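Local coordinates for protein mycobacterial cidal antitoxin MbcA (Mycobacterium tuberculosis, PDB 6FKG) that acts as the antitoxin of a type II toxin-antitoxin pair, neutralizing its cognate toxin MbcT by blocking access to the toxin's active site, at residues C[54-57]-C[58-62]; C[103-106]-C[107-111]. All coordinates share one frame; numbering follows the deposited sequence.

Interaction 1. Residues C[54-57]-C[58-62]; sequences RLIE and LAYVA
I56 and Y60, one turn apart on helix 52-65, run alongside each other. The methyl CG2 of I56 sits over one face of the phenol ring, 3.4 Å from Y60 CZ and 3.5 Å from Y60 OH. The same face also meets the carbonyl of I56, whose O lies 3.4 Å above the plane near the rim of the ring. Y60 has CG anti to its carbonyl carbon (chi1 -67°), which swings the ring back along the helix over I56 and the I56 peptide. That carbonyl also accepts the backbone N-H of Y60 (Y60 N to I56 O 2.9 Å), one of four successive i to i+4 bonds whose acceptors run from R54 O to E57 O. The far end of the ring is fixed from outside: Y60 OH hydrogen-bonds NE2 of H133 on an MbcT subunit, and W136 of that toxin chain meets the ring obliquely.

Farther round the helix, R54 NH1 and E57 OE1 form a salt bridge 3.0 Å long. The donor meets the syn side of the carboxylate, but the bond is bent to 132° and leaves the guanidinium plane by 32°. E57 OE2 is tied to Q53 NE2 and R54 NE to R95 O, so both charged groups are anchored twice. L58 packs on I16 and V26, A59 on A15, and V61 on V102. The arrangement is that of a central helix in an all-helical antitoxin, with core packing along its length and an Ile-Tyr i to i+4 pair turned to the toxin.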
loop_
_atom_site.group_PDB
_atom_site.type_symbol
_atom_site.label_atom_id
_atom_site.label_comp_id
_atom_site.label_asym_id
_atom_site.label_seq_id
_atom_site.Cartn_x
_atom_site.Cartn_y
_atom_site.Cartn_z
ATOM N N ARG C 54 16.646 16.090 -6.231
ATOM C CA ARG C 54 15.781 17.085 -6.869
ATOM C C ARG C 54 16.584 18.206 -7.532
ATOM O O ARG C 54 16.187 18.701 -8.583
ATOM C CB ARG C 54 14.803 17.688 -5.859
ATOM C CG ARG C 54 13.720 16.737 -5.399
ATOM C CD ARG C 54 12.685 16.468 -6.489
ATOM N NE ARG C 54 11.659 15.588 -5.946
ATOM C CZ ARG C 54 11.702 14.260 -6.003
ATOM N NH1 ARG C 54 12.708 13.644 -6.624
ATOM N NH2 ARG C 54 10.731 13.550 -5.445
ATOM N N LEU C 55 17.697 18.614 -6.924
ATOM C CA LEU C 55 18.560 19.627 -7.532
ATOM C C LEU C 55 19.078 19.149 -8.886
ATOM O O LEU C 55 19.113 19.903 -9.866
ATOM C CB LEU C 55 19.746 19.965 -6.624
ATOM C CG LEU C 55 19.716 21.169 -5.690
ATOM C CD1 LEU C 55 21.045 21.249 -4.976
ATOM C CD2 LEU C 55 19.435 22.458 -6.447
ATOM N N ILE C 56 19.477 17.883 -8.948
ATOM C CA ILE C 56 19.988 17.343 -10.195
ATOM C C ILE C 56 18.876 17.254 -11.228
ATOM O O ILE C 56 19.074 17.589 -12.404
ATOM C CB ILE C 56 20.625 15.965 -9.982
ATOM C CG1 ILE C 56 21.862 16.123 -9.102
ATOM C CG2 ILE C 56 20.967 15.325 -11.319
ATOM C CD1 ILE C 56 22.352 14.820 -8.494
ATOM N N GLU C 57 17.694 16.828 -10.793
ATOM C CA GLU C 57 16.568 16.728 -11.711
ATOM C C GLU C 57 16.189 18.110 -12.260
ATOM O O GLU C 57 15.877 18.265 -13.440
ATOM C CB GLU C 57 15.389 16.062 -11.015
ATOM C CG GLU C 57 15.675 14.576 -10.740
ATOM C CD GLU C 57 14.744 13.964 -9.716
ATOM O OE1 GLU C 57 13.888 14.684 -9.171
ATOM O OE2 GLU C 57 14.867 12.750 -9.450
ATOM N N LEU C 58 16.244 19.111 -11.402
ATOM C CA LEU C 58 15.977 20.486 -11.835
ATOM C C LEU C 58 17.013 20.963 -12.858
ATOM O O LEU C 58 16.668 21.629 -13.841
ATOM C CB LEU C 58 15.957 21.414 -10.628
ATOM C CG LEU C 58 15.741 22.897 -10.924
ATOM C CD1 LEU C 58 14.423 23.135 -11.690
ATOM C CD2 LEU C 58 15.774 23.694 -9.607
ATOM N N ALA C 59 18.282 20.624 -12.632
ATOM C CA ALA C 59 19.336 20.934 -13.600
ATOM C C ALA C 59 19.081 20.243 -14.947
ATOM O O ALA C 59 19.232 20.871 -16.002
ATOM C CB ALA C 59 20.724 20.547 -13.037
ATOM N N TYR C 60 18.683 18.965 -14.927
ATOM C CA TYR C 60 18.262 18.298 -16.171
ATOM C C TYR C 60 17.229 19.124 -16.925
ATOM O O TYR C 60 17.333 19.334 -18.134
ATOM C CB TYR C 60 17.629 16.932 -15.917
ATOM C CG TYR C 60 18.551 15.866 -15.366
ATOM C CD1 TYR C 60 19.933 15.972 -15.474
ATOM C CD2 TYR C 60 18.023 14.761 -14.716
ATOM C CE1 TYR C 60 20.768 14.984 -14.956
ATOM C CE2 TYR C 60 18.841 13.776 -14.195
ATOM C CZ TYR C 60 20.210 13.891 -14.312
ATOM O OH TYR C 60 21.002 12.893 -13.779
ATOM N N VAL C 61 16.196 19.534 -16.200
ATOM C CA VAL C 61 15.079 20.228 -16.818
ATOM C C VAL C 61 15.500 21.596 -17.345
ATOM O O VAL C 61 15.141 21.970 -18.466
ATOM C CB VAL C 61 13.910 20.368 -15.830
ATOM C CG1 VAL C 61 12.901 21.349 -16.353
ATOM C CG2 VAL C 61 13.243 18.996 -15.623
ATOM N N ALA C 62 16.264 22.335 -16.542
ATOM C CA ALA C 62 16.736 23.651 -16.959
ATOM C C ALA C 62 17.569 23.562 -18.240
ATOM O O ALA C 62 17.397 24.361 -19.166
ATOM C CB ALA C 62 17.544 24.286 -15.865
#

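Interaction 2. Residues C[103-106]-C[107-111]; sequences LALI and DAMAE
The carboxylate of D107 lies beside the carbonyl of L103, one turn earlier in helix 99-110, with D107 CG 3.8 Å from L103 O and D107 OD2 3.7 Å from it. Its polar partners are on MbcT: R43 and R33 of one subunit form salt bridges to OD2 and OD1, R42 of a second MbcT chain adds a long, weak ion pair, and these cations probably stabilise the charged form.

L105 and M109 form the apolar pair, their side chains crossing obliquely. L105 CG stands 4.1 Å from M109 SD, and L105 CD1 is as far from M109 CG. In M109, a chi1 of -67°, with CG anti to the carbonyl carbon, brings CG within 3.2 Å of L105 O. A bend at chi3 (66°) then folds the thioether, with CE departing from the extended line. L105 O also accepts the backbone N-H of M109 at 2.9 Å. E111 N bonds A108 O at 3.1 Å, while its bond to D107 O is weak.

E111 OE2 hydrogen-bonds S37 OG and E111 OE1 the N of G40, on the MbcT subunit that holds R43, where F44 packs on L105 and A108. Within the antitoxin, L105, I106 and M109 rest on W77 of helix 71-78, while L103 and I106 pack against A64 of helix 52-65.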
loop_
_atom_site.group_PDB
_atom_site.type_symbol
_atom_site.label_atom_id
_atom_site.label_comp_id
_atom_site.label_asym_id
_atom_site.label_seq_id
_atom_site.Cartn_x
_atom_site.Cartn_y
_atom_site.Cartn_z
ATOM N N LEU C 103 10.550 16.507 -18.854
ATOM C CA LEU C 103 11.511 16.246 -19.926
ATOM C C LEU C 103 10.827 15.706 -21.182
ATOM O O LEU C 103 11.223 16.043 -22.310
ATOM C CB LEU C 103 12.587 15.249 -19.469
ATOM C CG LEU C 103 13.531 15.755 -18.367
ATOM C CD1 LEU C 103 14.565 14.669 -18.007
ATOM C CD2 LEU C 103 14.224 17.053 -18.804
ATOM N N ALA C 104 9.817 14.861 -20.990
ATOM C CA ALA C 104 9.088 14.305 -22.127
ATOM C C ALA C 104 8.336 15.420 -22.865
ATOM O O ALA C 104 8.366 15.484 -24.109
ATOM C CB ALA C 104 8.126 13.184 -21.671
ATOM N N LEU C 105 7.685 16.315 -22.118
ATOM C CA LEU C 105 7.026 17.466 -22.757
ATOM C C LEU C 105 8.045 18.330 -23.540
ATOM O O LEU C 105 7.790 18.724 -24.671
ATOM C CB LEU C 105 6.278 18.323 -21.720
ATOM C CG LEU C 105 5.704 19.653 -22.245
ATOM C CD1 LEU C 105 4.826 19.432 -23.464
ATOM C CD2 LEU C 105 4.918 20.388 -21.161
ATOM N N ILE C 106 9.212 18.595 -22.960
ATOM C CA ILE C 106 10.240 19.383 -23.651
ATOM C C ILE C 106 10.680 18.702 -24.950
ATOM O O ILE C 106 10.851 19.346 -25.993
ATOM C CB ILE C 106 11.436 19.644 -22.709
ATOM C CG1 ILE C 106 10.994 20.615 -21.606
ATOM C CG2 ILE C 106 12.658 20.170 -23.468
ATOM C CD1 ILE C 106 11.953 20.662 -20.391
ATOM N N ASP C 107 10.818 17.383 -24.915
ATOM C CA ASP C 107 11.146 16.639 -26.131
ATOM C C ASP C 107 10.063 16.774 -27.205
ATOM O O ASP C 107 10.370 16.930 -28.387
ATOM C CB ASP C 107 11.359 15.161 -25.803
ATOM C CG ASP C 107 12.799 14.836 -25.542
ATOM O OD1 ASP C 107 13.665 15.442 -26.207
ATOM O OD2 ASP C 107 13.065 13.967 -24.687
ATOM N N ALA C 108 8.798 16.729 -26.788
ATOM C CA ALA C 108 7.689 16.925 -27.719
ATOM C C ALA C 108 7.721 18.341 -28.304
ATOM O O ALA C 108 7.501 18.527 -29.491
ATOM C CB ALA C 108 6.329 16.639 -27.032
ATOM N N MET C 109 8.036 19.325 -27.474
ATOM C CA MET C 109 8.191 20.707 -27.941
ATOM C C MET C 109 9.293 20.819 -28.992
ATOM O O MET C 109 9.129 21.453 -30.037
ATOM C CB MET C 109 8.490 21.617 -26.753
ATOM C CG MET C 109 7.308 21.725 -25.804
ATOM S SD MET C 109 7.755 22.562 -24.283
ATOM C CE MET C 109 8.088 24.204 -24.921
ATOM N N ALA C 110 10.406 20.157 -28.722
ATOM C CA ALA C 110 11.549 20.172 -29.611
ATOM C C ALA C 110 11.274 19.441 -30.929
ATOM O O ALA C 110 11.992 19.644 -31.914
ATOM C CB ALA C 110 12.773 19.543 -28.904
ATOM N N GLU C 111 10.267 18.565 -30.945
ATOM C CA GLU C 111 9.920 17.852 -32.171
ATOM C C GLU C 111 8.684 18.404 -32.864
ATOM O O GLU C 111 8.160 17.793 -33.793
ATOM C CB GLU C 111 9.730 16.363 -31.885
ATOM C CG GLU C 111 11.028 15.745 -31.441
ATOM C CD GLU C 111 11.142 14.281 -31.784
ATOM O OE1 GLU C 111 10.156 13.697 -32.276
ATOM O OE2 GLU C 111 12.235 13.729 -31.570
#

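Overall arrangement
Interactions 1 and 2 follow one another along the chain, each a single turn-to-turn contact within its own helix, with centres about 16 Å apart. The helices meet where L103 CD2 lies 3.8 Å from V61 CA and I106 CD1 lies 3.9 Å from V61 O, so side-chain packing joins residues 54-62 directly to residues 103-111. The centre of interaction 1 lies about 5 Å from the centre of the chain and the centre of interaction 2 about 15 Å from it. Both present polar groups to MbcT: the first a tyrosine hydroxyl, the second the carboxylates of D107, which pairs with arginines, and of E111. Such contacts are consistent with the antitoxin's blocking of the toxin active site.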